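Glucanase (Klebsiella pneumoniae, PDB 5GY3) probably acts as an endoglucanase of glycoside hydrolase family 8, cutting internal beta-1,4-glucosidic bonds in cellulose and related beta-glucans. Local coordinates at residues 88-93 with 117-122; 123-126 with 131-134. All blocks are in the same frame, centred on the assembly; numbering follows the deposited sequence.

Interaction 1 (88-93 with 117-122)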
loop_
_atom_site.group_PDB
_atom_site.type_symbol
_atom_site.label_atom_id
_atom_site.label_comp_id
_atom_site.label_asym_id
_atom_site.label_seq_id
_atom_site.Cartn_x
_atom_site.Cartn_y
_atom_site.Cartn_z
ATOM N N GLY A 88 -2.761 1.108 -5.466
ATOM C CA GLY A 88 -4.040 1.785 -5.300
ATOM C C GLY A 88 -5.197 0.965 -5.842
ATOM O O GLY A 88 -6.222 0.805 -5.173
ATOM N N ASP A 89 -5.047 0.435 -7.067
ATOM C CA ASP A 89 -6.070 -0.448 -7.631
ATOM C C ASP A 89 -6.352 -1.621 -6.702
ATOM O O ASP A 89 -7.507 -2.029 -6.530
ATOM C CB ASP A 89 -5.641 -1.023 -8.985
ATOM C CG ASP A 89 -5.202 0.027 -9.999
ATOM O OD1 ASP A 89 -5.830 1.101 -10.106
ATOM O OD2 ASP A 89 -4.232 -0.269 -10.729
ATOM N N THR A 90 -5.293 -2.209 -6.143
ATOM C CA THR A 90 -5.448 -3.348 -5.245
ATOM C C THR A 90 -6.232 -2.965 -3.998
ATOM O O THR A 90 -7.130 -3.700 -3.563
ATOM C CB THR A 90 -4.060 -3.877 -4.859
ATOM O OG1 THR A 90 -3.391 -4.377 -6.023
ATOM C CG2 THR A 90 -4.155 -4.963 -3.812
ATOM N N LEU A 91 -5.878 -1.827 -3.388
ATOM C CA LEU A 91 -6.534 -1.403 -2.154
ATOM C C LEU A 91 -8.017 -1.163 -2.380
ATOM O O LEU A 91 -8.852 -1.532 -1.539
ATOM C CB LEU A 91 -5.873 -0.129 -1.632
ATOM C CG LEU A 91 -4.435 -0.315 -1.145
ATOM C CD1 LEU A 91 -3.744 1.038 -1.038
ATOM C CD2 LEU A 91 -4.432 -1.040 0.189
ATOM N N ILE A 92 -8.353 -0.543 -3.515
ATOM C CA ILE A 92 -9.750 -0.307 -3.879
ATOM C C ILE A 92 -10.488 -1.632 -4.036
ATOM O O ILE A 92 -11.588 -1.814 -3.500
ATOM C CB ILE A 92 -9.830 0.544 -5.162
ATOM C CG1 ILE A 92 -9.341 1.978 -4.890
ATOM C CG2 ILE A 92 -11.256 0.533 -5.724
ATOM C CD1 ILE A 92 -8.949 2.790 -6.167
ATOM N N ALA A 93 -9.900 -2.576 -4.781
ATOM C CA ALA A 93 -10.567 -3.858 -4.988
ATOM C C ALA A 93 -10.711 -4.617 -3.678
ATOM O O ALA A 93 -11.699 -5.329 -3.464
ATOM C CB ALA A 93 -9.799 -4.704 -6.009
ATOM N N ALA A 117 -9.520 -9.089 -11.804
ATOM C CA ALA A 117 -9.244 -9.673 -13.116
ATOM C C ALA A 117 -8.395 -8.732 -13.964
ATOM O O ALA A 117 -7.477 -9.177 -14.671
ATOM C CB ALA A 117 -10.545 -10.021 -13.835
ATOM N N SER A 118 -8.673 -7.426 -13.887
ATOM C CA SER A 118 -7.858 -6.441 -14.598
ATOM C C SER A 118 -6.428 -6.408 -14.071
ATOM O O SER A 118 -5.475 -6.251 -14.846
ATOM C CB SER A 118 -8.485 -5.048 -14.482
ATOM O OG SER A 118 -9.625 -4.924 -15.309
ATOM N N LEU A 119 -6.252 -6.527 -12.760
ATOM C CA LEU A 119 -4.900 -6.547 -12.218
ATOM C C LEU A 119 -4.102 -7.727 -12.765
ATOM O O LEU A 119 -2.946 -7.570 -13.160
ATOM C CB LEU A 119 -4.945 -6.573 -10.695
ATOM C CG LEU A 119 -5.263 -5.226 -10.047
ATOM C CD1 LEU A 119 -5.617 -5.455 -8.586
ATOM C CD2 LEU A 119 -4.053 -4.296 -10.165
ATOM N N LEU A 120 -4.698 -8.926 -12.779
ATOM C CA LEU A 120 -3.968 -10.074 -13.313
ATOM C C LEU A 120 -3.684 -9.902 -14.801
ATOM O O LEU A 120 -2.583 -10.223 -15.274
ATOM C CB LEU A 120 -4.748 -11.370 -13.071
ATOM C CG LEU A 120 -4.920 -11.759 -11.603
ATOM C CD1 LEU A 120 -5.773 -13.026 -11.496
ATOM C CD2 LEU A 120 -3.573 -11.933 -10.900
ATOM N N LYS A 121 -4.659 -9.389 -15.555
ATOM C CA LYS A 121 -4.492 -9.331 -17.002
ATOM C C LYS A 121 -3.452 -8.289 -17.415
ATOM O O LYS A 121 -2.626 -8.545 -18.300
ATOM C CB LYS A 121 -5.831 -9.039 -17.669
ATOM C CG LYS A 121 -5.728 -8.893 -19.173
ATOM C CD LYS A 121 -7.093 -8.763 -19.807
ATOM C CE LYS A 121 -6.948 -8.627 -21.320
ATOM N NZ LYS A 121 -8.269 -8.425 -21.959
ATOM N N TYR A 122 -3.463 -7.115 -16.780
ATOM C CA TYR A 122 -2.675 -5.982 -17.255
ATOM C C TYR A 122 -1.449 -5.633 -16.428
ATOM O O TYR A 122 -0.570 -4.932 -16.944
ATOM C CB TYR A 122 -3.553 -4.730 -17.335
ATOM C CG TYR A 122 -4.661 -4.862 -18.337
ATOM C CD1 TYR A 122 -4.418 -4.693 -19.698
ATOM C CD2 TYR A 122 -5.957 -5.147 -17.927
ATOM C CE1 TYR A 122 -5.445 -4.815 -20.622
ATOM C CE2 TYR A 122 -6.985 -5.269 -18.841
ATOM C CZ TYR A 122 -6.724 -5.100 -20.183
ATOM O OH TYR A 122 -7.759 -5.222 -21.077
#
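L119 reaches from helix 106-123 to D89 and T90 on helix 86-103, joining two helices that follow each other in the chain as a helical hairpin. They are successive antiparallel helices of a family 8 glycoside hydrolase, a family whose members have an (alpha/alpha)6 barrel. Within 88-93 and 117-122, L119 carries the contact, a worked example of one branched side chain serving two neighbours; farther along the same interface I92 and A93 pack on I115, and A93 O is hydrogen-bonded to S112 OG. No hydrogen bond links the two segments, and together they bury only 125 Å², more than half of it on L119.

The leucine divides its methyl groups between two successive residues of the partner helix. L119 CD2 comes nearest to D89 CB, at 3.8 Å, with the carboxylate oxygen OD2 only slightly farther off. The acid end is occupied by other partners: OD2 is hydrogen-bonded to N84, and OD1 takes a weak hydrogen bond from F67 N. The other branch, CD1, comes up against T90, whose side chain runs at about a right angle to that of L119. L119 CD1 also lies 4.0 Å from T90 CA, so it rests on the backbone of helix 86-103 as well as on the side chain.

T90 directs OG1 anti to its own carbonyl carbon (chi1 -64°), which brings the hydroxyl back to S86 O one turn earlier, where it is hydrogen-bonded. A buried polar atom is thereby satisfied within its own helix while an apolar group covers it: L119 CD1 sits 3.6 Å from T90 OG1.

Interaction 2 (123-126 with 131-134)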
loop_
_atom_site.group_PDB
_atom_site.type_symbol
_atom_site.label_atom_id
_atom_site.label_comp_id
_atom_site.label_asym_id
_atom_site.label_seq_id
_atom_site.Cartn_x
_atom_site.Cartn_y
_atom_site.Cartn_z
ATOM N N THR A 123 -1.367 -6.042 -15.159
ATOM C CA THR A 123 -0.219 -5.652 -14.345
ATOM C C THR A 123 0.684 -6.809 -13.943
ATOM O O THR A 123 1.802 -6.561 -13.470
ATOM C CB THR A 123 -0.655 -4.909 -13.061
ATOM O OG1 THR A 123 -1.111 -5.846 -12.070
ATOM C CG2 THR A 123 -1.751 -3.888 -13.355
ATOM N N VAL A 124 0.249 -8.053 -14.107
ATOM C CA VAL A 124 1.040 -9.206 -13.687
ATOM C C VAL A 124 1.716 -9.798 -14.910
ATOM O O VAL A 124 1.058 -10.079 -15.924
ATOM C CB VAL A 124 0.179 -10.250 -12.962
ATOM C CG1 VAL A 124 0.963 -11.562 -12.800
ATOM C CG2 VAL A 124 -0.214 -9.714 -11.601
ATOM N N VAL A 125 3.036 -9.969 -14.825
ATOM C CA VAL A 125 3.813 -10.499 -15.934
ATOM C C VAL A 125 4.692 -11.633 -15.429
ATOM O O VAL A 125 4.928 -11.788 -14.229
ATOM C CB VAL A 125 4.671 -9.414 -16.624
ATOM C CG1 VAL A 125 3.781 -8.298 -17.177
ATOM C CG2 VAL A 125 5.706 -8.860 -15.658
ATOM N N THR A 126 5.145 -12.451 -16.374
ATOM C CA THR A 126 6.132 -13.489 -16.114
ATOM C C THR A 126 7.515 -12.909 -16.369
ATOM O O THR A 126 7.782 -12.418 -17.470
ATOM C CB THR A 126 5.898 -14.690 -17.028
ATOM O OG1 THR A 126 4.538 -15.113 -16.920
ATOM C CG2 THR A 126 6.820 -15.837 -16.647
ATOM N N GLN A 131 5.945 -14.907 -11.354
ATOM C CA GLN A 131 4.874 -13.949 -11.596
ATOM C C GLN A 131 5.129 -12.727 -10.731
ATOM O O GLN A 131 5.362 -12.865 -9.529
ATOM C CB GLN A 131 3.506 -14.542 -11.256
ATOM C CG GLN A 131 3.146 -15.773 -12.089
ATOM C CD GLN A 131 3.090 -15.460 -13.568
ATOM O OE1 GLN A 131 2.115 -14.873 -14.053
ATOM N NE2 GLN A 131 4.137 -15.844 -14.301
ATOM N N VAL A 132 5.093 -11.540 -11.340
ATOM C CA VAL A 132 5.369 -10.289 -10.636
ATOM C C VAL A 132 4.325 -9.252 -11.039
ATOM O O VAL A 132 3.908 -9.189 -12.200
ATOM C CB VAL A 132 6.800 -9.762 -10.914
ATOM C CG1 VAL A 132 7.830 -10.859 -10.720
ATOM C CG2 VAL A 132 6.929 -9.247 -12.309
ATOM N N MET A 133 3.913 -8.431 -10.074
ATOM C CA MET A 133 3.007 -7.317 -10.318
ATOM C C MET A 133 3.814 -6.040 -10.545
ATOM O O MET A 133 4.592 -5.625 -9.677
ATOM C CB MET A 133 2.045 -7.121 -9.149
ATOM C CG MET A 133 1.125 -5.931 -9.339
ATOM S SD MET A 133 -0.037 -5.692 -7.972
ATOM C CE MET A 133 -1.142 -7.090 -8.228
ATOM N N LEU A 134 3.639 -5.443 -11.721
ATOM C CA LEU A 134 4.265 -4.170 -12.048
ATOM C C LEU A 134 3.649 -3.042 -11.219
ATOM O O LEU A 134 2.481 -3.120 -10.832
ATOM C CB LEU A 134 4.071 -3.860 -13.530
ATOM C CG LEU A 134 4.674 -4.846 -14.542
ATOM C CD1 LEU A 134 4.141 -4.582 -15.928
ATOM C CD2 LEU A 134 6.178 -4.722 -14.528
HETATM O O HOH W 1 1.741 -14.128 -16.668
#
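Q131 NE2 and T126 OG1 form a side-chain hydrogen bond of 2.7 Å across the two strands, nearly straight and with the hydroxyl oxygen close to the amide plane. A water that donates to Q131 OE1 also hydrogen-bonds T126 OG1, so both ends of the amide are engaged. The bend at chi2 (-61°) folds the glutamine back over the neighbouring strand and leaves Q131 OE1 3.7 Å from V124 CG1.

The backbones join at V125 and V132, a hydrogen-bonded pair whose N and O atoms are linked reciprocally, each bond 2.9 Å long. A third bond, from L134 N to T123 O, continues the pairing just beyond the strand; at 2.8 Å it is almost linear at the hydrogen.

On the sheet face carrying V125 and V132, their CG2 methyls meet at 3.6 Å, and V125 CG1 approaches L134 CD1 at about a right angle between side chains. L146 of strand 145-148 packs against all three residues. The other face places M133 CG 3.5 Å from T123 OG1, a hydroxyl hydrogen-bonded to L119 O. Direct chain connection and antiparallel pairing make this a two-stranded beta hairpin, directly following helix 106-123.

How the interactions relate
Helix 106-123 of interaction 1 runs directly into the first hairpin strand of interaction 2, and at that junction L119 O packs against V124 CG2 at 3.8 Å. The centres of the two interactions lie 11 Å apart. The second strand then comes back to helix 86-103, where M133 SD lies 4.1 Å from T90 OG1; T90, part of interaction 1, thus also packs on M133 of interaction 2. T90 approaches D87, the predicted nucleophile, with about 5 Å between their side chains, and the side chain of M133 stands about 7 Å from that of D87, so T90 and M133 bring one end of each interaction near the predicted catalytic residue.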